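Long-range contacts in dihydropteroate synthase (Stenotrophomonas maltophilia, PDB 7L6P), which probably catalyses the condensation of para-aminobenzoate with 6-hydroxymethyl-7,8-dihydropterin diphosphate to give 7,8-dihydropteroate, a folate precursor: residues L23-A28 with A265-V270; N128-L133 with M152-E157; L196-F201 with P226-L231. All blocks are in the same frame, centred on the assembly; numbering follows the deposited sequence.

Interaction 1: residues L23-A28 with A265-V270; sequences LRLDRA and ARIVRV
Two torsions shape the contact: L25 carries CG opposite its carbonyl carbon (chi1 -64°), on a side chain whose end comes nearer to I267 than its start, and R266 folds at chi2 (-56°), setting its CD against the R27-A28 peptide. The CD2 methyl of L25 reaches CG1 of I267 at 4.1 Å, while CD1 of I267 meets CD2 of L23 at 4.0 Å, so the isoleucine tip touches a leucine with each of its last two carbons. CD of R266 lies 3.9 Å from the carbonyl carbon of R27. The O of L25 lies at the edge of the R266 guanidinium, near its plane, but the group turns its NH1 back on its own segment and donates to the O of A265 (2.8 Å), from above that carbonyl's plane. The closest polar approach between the segments is a CA-H...O contact of 3.3 Å from A28 CA to R266 O. R266 also bonds through its backbone to R29 and M227. The example illustrates how a TIM barrel closes: residues 23-28 run from the N-terminal hairpin into strand 29-35, the first, beside strand 267-270, the eighth.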
# COMPACT_ATOMS: atom_id res chain seq x y z
N LEU A 23 -4.22 1.10 25.04
CA LEU A 23 -4.03 0.98 23.60
C LEU A 23 -3.97 -0.51 23.27
O LEU A 23 -3.00 -1.18 23.60
CB LEU A 23 -2.75 1.68 23.16
CG LEU A 23 -2.32 1.63 21.70
CD1 LEU A 23 -3.22 2.50 20.80
CD2 LEU A 23 -0.83 2.03 21.58
N ARG A 24 -5.03 -1.02 22.65
CA ARG A 24 -5.08 -2.43 22.29
C ARG A 24 -4.23 -2.68 21.05
O ARG A 24 -4.24 -1.89 20.11
CB ARG A 24 -6.53 -2.86 22.03
CG ARG A 24 -7.35 -3.11 23.28
CD ARG A 24 -7.70 -4.59 23.46
NE ARG A 24 -8.51 -5.13 22.36
CZ ARG A 24 -8.66 -6.42 22.11
NH1 ARG A 24 -8.06 -7.35 22.84
NH2 ARG A 24 -9.43 -6.80 21.08
N LEU A 25 -3.53 -3.81 21.04
CA LEU A 25 -2.65 -4.17 19.93
C LEU A 25 -3.13 -5.45 19.25
O LEU A 25 -2.33 -6.27 18.77
CB LEU A 25 -1.20 -4.26 20.40
CG LEU A 25 -0.67 -2.91 20.89
CD1 LEU A 25 0.72 -3.01 21.47
CD2 LEU A 25 -0.70 -1.85 19.77
N ASP A 26 -4.44 -5.63 19.15
CA ASP A 26 -4.98 -6.74 18.37
C ASP A 26 -4.82 -6.48 16.88
O ASP A 26 -4.72 -7.42 16.08
CB ASP A 26 -6.45 -6.95 18.73
CG ASP A 26 -7.26 -5.68 18.57
OD1 ASP A 26 -6.80 -4.59 18.99
OD2 ASP A 26 -8.38 -5.77 18.03
N ARG A 27 -4.76 -5.22 16.49
CA ARG A 27 -4.47 -4.86 15.11
C ARG A 27 -3.46 -3.72 15.15
O ARG A 27 -3.23 -3.12 16.20
CB ARG A 27 -5.72 -4.47 14.32
CG ARG A 27 -6.52 -3.28 14.82
CD ARG A 27 -7.88 -3.29 14.12
NE ARG A 27 -8.52 -1.98 14.15
CZ ARG A 27 -9.38 -1.57 15.08
NH1 ARG A 27 -9.75 -2.36 16.08
NH2 ARG A 27 -9.85 -0.33 15.02
N ALA A 28 -2.86 -3.44 13.99
CA ALA A 28 -1.86 -2.38 13.92
C ALA A 28 -2.49 -1.05 14.31
O ALA A 28 -3.64 -0.78 13.99
CB ALA A 28 -1.26 -2.30 12.52
N ALA A 265 4.91 -5.47 12.71
CA ALA A 265 4.79 -4.18 13.38
C ALA A 265 3.36 -3.98 13.84
O ALA A 265 2.41 -4.20 13.07
CB ALA A 265 5.17 -3.06 12.42
N ARG A 266 3.18 -3.59 15.10
CA ARG A 266 1.85 -3.29 15.60
C ARG A 266 1.60 -1.81 15.84
O ARG A 266 0.46 -1.42 16.11
CB ARG A 266 1.56 -4.09 16.87
CG ARG A 266 1.12 -5.53 16.58
CD ARG A 266 -0.11 -5.57 15.65
NE ARG A 266 -0.36 -6.90 15.10
CZ ARG A 266 0.14 -7.33 13.94
NH1 ARG A 266 0.90 -6.55 13.17
NH2 ARG A 266 -0.12 -8.58 13.55
N ILE A 267 2.62 -0.96 15.72
CA ILE A 267 2.41 0.47 15.63
C ILE A 267 3.20 1.00 14.44
O ILE A 267 4.35 0.60 14.22
CB ILE A 267 2.83 1.20 16.92
CG1 ILE A 267 2.13 0.60 18.14
CG2 ILE A 267 2.53 2.70 16.82
CD1 ILE A 267 2.48 1.31 19.46
N VAL A 268 2.59 1.90 13.68
CA VAL A 268 3.27 2.60 12.60
C VAL A 268 3.22 4.08 12.89
O VAL A 268 2.20 4.61 13.35
CB VAL A 268 2.66 2.28 11.21
CG1 VAL A 268 3.03 0.85 10.79
CG2 VAL A 268 1.14 2.48 11.22
N ARG A 269 4.36 4.73 12.70
CA ARG A 269 4.52 6.16 12.95
C ARG A 269 4.52 6.87 11.60
O ARG A 269 5.39 6.60 10.76
CB ARG A 269 5.82 6.38 13.71
CG ARG A 269 6.05 7.78 14.20
CD ARG A 269 7.30 7.81 15.03
NE ARG A 269 7.55 9.14 15.55
CZ ARG A 269 8.20 10.07 14.87
NH1 ARG A 269 8.74 9.80 13.69
NH2 ARG A 269 8.32 11.29 15.38
N VAL A 270 3.52 7.72 11.35
CA VAL A 270 3.24 8.21 10.01
C VAL A 270 2.89 9.69 10.05
O VAL A 270 2.38 10.20 11.05
CB VAL A 270 2.08 7.44 9.32
CG1 VAL A 270 2.22 5.94 9.47
CG2 VAL A 270 0.76 7.87 9.90

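Interaction 2: residues N128-L133 with M152-E157; sequences NDIYGL and MHMQGE
M152 and I130 form the first shell, their side chains side by side. The terminal methyl CE of M152 touches CB of I130 at 3.6 Å and its backbone O at 3.3 Å, the bend at chi3 (82°) turning it toward the isoleucine. M154 comes to the same carbonyl: its CG lies 3.2 Å from the O of I130. Its SD stands obliquely to the Y131 ring, 5.5 Å from the centroid, in a Met-aromatic contact, and CE1 of Y131 approaches the O of G156 at 3.8 Å. A water in the ring plane joins Y131 OH to G156 O, weakly on the glycine side. Behind this shell D129 makes an Asx turn, its OD1 accepting from Y131 N at 2.7 Å from above the carboxylate plane. The one backbone bond between the segments, M152 N to D129 O (3.4 Å), is weak. Farther out, R134 donates from NE to the O of Y131 and from NH2 to the O of M154. An active-site imidazole lies about 3 Å from the I130 side chain at nearest atoms, consistent with a pocket. Between the segments, thioether and carbonyl contacts thus outweigh direct polar bonds, with R134 adding links from outside.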
# COMPACT_ATOMS: atom_id res chain seq x y z
N ASN A 128 9.14 7.94 23.33
CA ASN A 128 9.65 7.41 22.07
C ASN A 128 11.08 7.91 21.92
O ASN A 128 11.30 9.10 21.68
CB ASN A 128 8.76 7.86 20.91
CG ASN A 128 9.04 7.12 19.62
OD1 ASN A 128 9.63 6.04 19.62
ND2 ASN A 128 8.62 7.71 18.50
N ASP A 129 12.07 7.02 22.10
CA ASP A 129 13.47 7.44 22.24
C ASP A 129 14.32 6.94 21.07
O ASP A 129 14.58 5.73 20.96
CB ASP A 129 14.04 6.95 23.57
CG ASP A 129 15.50 7.37 23.77
OD1 ASP A 129 16.06 8.17 22.97
OD2 ASP A 129 16.10 6.90 24.75
N ILE A 130 14.80 7.87 20.24
CA ILE A 130 15.69 7.49 19.13
C ILE A 130 17.00 6.89 19.64
O ILE A 130 17.67 6.15 18.90
CB ILE A 130 15.99 8.70 18.22
CG1 ILE A 130 16.72 9.81 18.97
CG2 ILE A 130 14.72 9.25 17.58
CD1 ILE A 130 17.38 10.83 18.03
N TYR A 131 17.43 7.24 20.86
CA TYR A 131 18.74 6.84 21.39
C TYR A 131 18.70 5.57 22.21
O TYR A 131 19.75 5.16 22.74
CB TYR A 131 19.35 7.97 22.23
CG TYR A 131 20.87 7.99 22.25
CD1 TYR A 131 21.60 7.33 21.27
CD2 TYR A 131 21.57 8.65 23.26
CE1 TYR A 131 23.00 7.35 21.27
CE2 TYR A 131 22.97 8.66 23.28
CZ TYR A 131 23.68 8.01 22.28
OH TYR A 131 25.06 8.02 22.28
N GLY A 132 17.53 4.98 22.41
CA GLY A 132 17.44 3.73 23.16
C GLY A 132 17.80 3.86 24.62
O GLY A 132 18.46 2.97 25.17
N LEU A 133 17.37 4.95 25.27
CA LEU A 133 17.70 5.22 26.67
C LEU A 133 19.21 5.26 26.92
O LEU A 133 19.64 5.00 28.04
CB LEU A 133 17.02 4.21 27.62
CG LEU A 133 15.49 4.11 27.56
CD1 LEU A 133 14.94 3.07 28.52
CD2 LEU A 133 14.83 5.47 27.83
N MET A 152 14.55 2.40 20.30
CA MET A 152 14.93 2.44 18.90
C MET A 152 16.40 2.08 18.75
O MET A 152 17.21 2.28 19.66
CB MET A 152 14.67 3.82 18.31
CG MET A 152 14.53 3.77 16.80
SD MET A 152 14.38 5.39 16.04
CE MET A 152 16.10 5.86 15.97
N HIS A 153 16.74 1.53 17.59
CA HIS A 153 18.12 1.33 17.18
C HIS A 153 18.52 2.46 16.26
O HIS A 153 17.79 2.79 15.31
CB HIS A 153 18.34 0.01 16.46
CG HIS A 153 19.72 -0.13 15.89
ND1 HIS A 153 20.07 0.40 14.66
CD2 HIS A 153 20.84 -0.70 16.39
CE1 HIS A 153 21.35 0.15 14.43
NE2 HIS A 153 21.84 -0.52 15.46
N MET A 154 19.66 3.08 16.55
CA MET A 154 20.35 3.95 15.61
C MET A 154 21.85 3.77 15.75
O MET A 154 22.36 3.60 16.85
CB MET A 154 19.98 5.41 15.80
CG MET A 154 20.33 5.99 17.16
SD MET A 154 20.24 7.79 17.19
CE MET A 154 21.63 8.11 16.12
N GLN A 155 22.53 3.79 14.62
CA GLN A 155 23.97 3.94 14.57
C GLN A 155 24.26 5.43 14.56
O GLN A 155 23.62 6.18 13.83
CB GLN A 155 24.53 3.26 13.32
CG GLN A 155 25.87 2.59 13.52
CD GLN A 155 26.31 1.78 12.31
OE1 GLN A 155 26.49 0.57 12.40
NE2 GLN A 155 26.51 2.45 11.18
N GLY A 156 25.15 5.88 15.44
CA GLY A 156 25.44 7.29 15.59
C GLY A 156 24.88 7.86 16.88
O GLY A 156 24.43 7.14 17.78
N GLU A 157 24.89 9.18 16.96
CA GLU A 157 24.41 9.90 18.13
C GLU A 157 23.36 10.91 17.71
O GLU A 157 23.33 11.33 16.55
CB GLU A 157 25.54 10.64 18.87
CG GLU A 157 26.91 10.02 18.78
CD GLU A 157 27.96 10.96 19.34
OE1 GLU A 157 27.79 11.44 20.49
OE2 GLU A 157 28.94 11.24 18.63
O HOH W 1 26.70 6.67 20.28

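Interaction 3: residues L196-F201 with P226-L231; sequences LIDLGF and PMLAGL
F201, L228 and P226 bury the most surface here, and each belongs to a different level of a parallel strand pair. F201 comes from the loop beyond strand 196-198 and puts its ring against L231. The CD2 methyl of L231 sits over one ring face, offset toward the rim and 4.2 Å from the centroid, a CH-pi contact, while CG of L231 closes on CD2 of the ring at 3.6 Å. At the ring's edge, near its plane, lie the CB of A229 and the O of G230, so the phenyl is packed on a face and along an edge by consecutive residues.

L228 works in the middle. Its N donates to the O of I197 at 2.9 Å, almost straight (174°), and its CD2 methyl lies 3.4 Å from OD2 of D198. D198 has CG trans to its own N (chi1 178°), and its OD1 takes the N of G200 in an Asx turn that shapes the exit from the strand. OD1 also faces the O of L228, a close pair of acceptors that is not a hydrogen bond; a water accepts from the N of L199.

P226 lies at the N-terminal end of the pair. Its O receives the N of I197 at 2.9 Å and its CB packs on CG of L196 at 4.0 Å, the two side chains meeting at about a right angle. The proline also touches L25.

The two strands, inclined at 33°, are joined by helix 207-215 in a beta-alpha-beta unit of the barrel. That helix covers F201 through N210, L213 and L214, helix 170-188 packs on I197 and L199, and strand 149-152 adjoins 196-198 while M227 bonds through its backbone to R266, which leads into strand 267-270.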
# COMPACT_ATOMS: atom_id res chain seq x y z
N LEU A 196 8.80 -1.46 24.17
CA LEU A 196 8.62 -1.71 22.75
C LEU A 196 9.98 -1.58 22.09
O LEU A 196 10.89 -0.96 22.63
CB LEU A 196 7.65 -0.71 22.09
CG LEU A 196 6.21 -0.64 22.61
CD1 LEU A 196 6.15 0.13 23.92
CD2 LEU A 196 5.29 0.00 21.55
N ILE A 197 10.10 -2.16 20.90
CA ILE A 197 11.30 -2.00 20.08
C ILE A 197 10.92 -1.26 18.81
O ILE A 197 9.76 -1.26 18.35
CB ILE A 197 11.96 -3.34 19.73
CG1 ILE A 197 10.95 -4.23 19.02
CG2 ILE A 197 12.52 -4.00 21.03
CD1 ILE A 197 11.53 -5.49 18.46
N ASP A 198 11.93 -0.64 18.22
CA ASP A 198 11.81 0.10 16.98
C ASP A 198 13.09 -0.13 16.20
O ASP A 198 14.19 0.09 16.74
CB ASP A 198 11.58 1.58 17.29
CG ASP A 198 11.49 2.46 16.06
OD1 ASP A 198 11.71 1.98 14.93
OD2 ASP A 198 11.22 3.67 16.26
N LEU A 199 12.97 -0.58 14.95
CA LEU A 199 14.18 -0.91 14.21
C LEU A 199 14.94 0.32 13.74
O LEU A 199 16.10 0.21 13.35
CB LEU A 199 13.84 -1.83 13.03
CG LEU A 199 13.19 -3.18 13.39
CD1 LEU A 199 13.00 -4.05 12.16
CD2 LEU A 199 14.01 -3.93 14.47
N GLY A 200 14.31 1.50 13.79
CA GLY A 200 14.95 2.74 13.43
C GLY A 200 15.31 2.82 11.96
O GLY A 200 16.46 3.11 11.61
N PHE A 201 14.35 2.56 11.08
CA PHE A 201 14.61 2.70 9.66
C PHE A 201 15.17 4.09 9.35
O PHE A 201 14.69 5.09 9.88
CB PHE A 201 13.34 2.45 8.87
CG PHE A 201 12.81 1.07 8.99
CD1 PHE A 201 13.49 0.01 8.42
CD2 PHE A 201 11.60 0.82 9.63
CE1 PHE A 201 13.00 -1.27 8.50
CE2 PHE A 201 11.10 -0.46 9.73
CZ PHE A 201 11.80 -1.51 9.17
N PRO A 226 6.15 -5.48 21.64
CA PRO A 226 5.59 -4.86 20.44
C PRO A 226 6.65 -4.11 19.64
O PRO A 226 7.61 -3.54 20.19
CB PRO A 226 4.53 -3.90 21.00
CG PRO A 226 4.15 -4.48 22.34
CD PRO A 226 5.43 -5.09 22.87
N MET A 227 6.47 -4.12 18.33
CA MET A 227 7.39 -3.52 17.39
C MET A 227 6.73 -2.34 16.71
O MET A 227 5.64 -2.47 16.14
CB MET A 227 7.85 -4.54 16.35
CG MET A 227 8.92 -3.99 15.39
SD MET A 227 9.79 -5.30 14.51
CE MET A 227 8.35 -6.21 13.87
N LEU A 228 7.39 -1.19 16.76
CA LEU A 228 6.94 0.02 16.11
C LEU A 228 7.78 0.24 14.86
O LEU A 228 9.02 0.12 14.90
CB LEU A 228 7.06 1.20 17.08
CG LEU A 228 6.66 2.60 16.59
CD1 LEU A 228 6.15 3.44 17.76
CD2 LEU A 228 7.84 3.29 15.92
N ALA A 229 7.12 0.61 13.76
CA ALA A 229 7.83 0.82 12.50
C ALA A 229 7.51 2.21 12.00
O ALA A 229 6.33 2.60 11.95
CB ALA A 229 7.46 -0.22 11.45
N GLY A 230 8.55 2.95 11.64
CA GLY A 230 8.39 4.27 11.06
C GLY A 230 9.25 4.46 9.83
O GLY A 230 10.49 4.48 9.92
N LEU A 231 8.59 4.57 8.66
CA LEU A 231 9.28 4.85 7.41
C LEU A 231 8.64 6.03 6.68
O LEU A 231 8.88 6.21 5.49
CB LEU A 231 9.26 3.64 6.48
CG LEU A 231 9.88 2.31 6.86
CD1 LEU A 231 8.77 1.34 7.22
CD2 LEU A 231 10.71 1.77 5.72
O HOH W 2 10.52 -0.95 13.30

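How the interactions relate
All three contacts reach the same barrel sheet, but at different levels. Interaction 3 is the core example, two adjacent strands held by strong backbone bonds. Interaction 1 is also buried, yet it joins residues 23-28, which lead into the first barrel strand, to 265-270 by apolar contacts and the stem of R266; its strand 267-270 is the sheet neighbour of strand 227-229 in interaction 3, where I267 O probably accepts from A229 N at 2.8 Å. Interaction 2 is partly exposed, lies across the chain's centre from interaction 1, and relies on sulfur, a tyrosine and water. It meets interaction 3 through a probable bond from H153 N to D198 O, and bound imidazole lies near both.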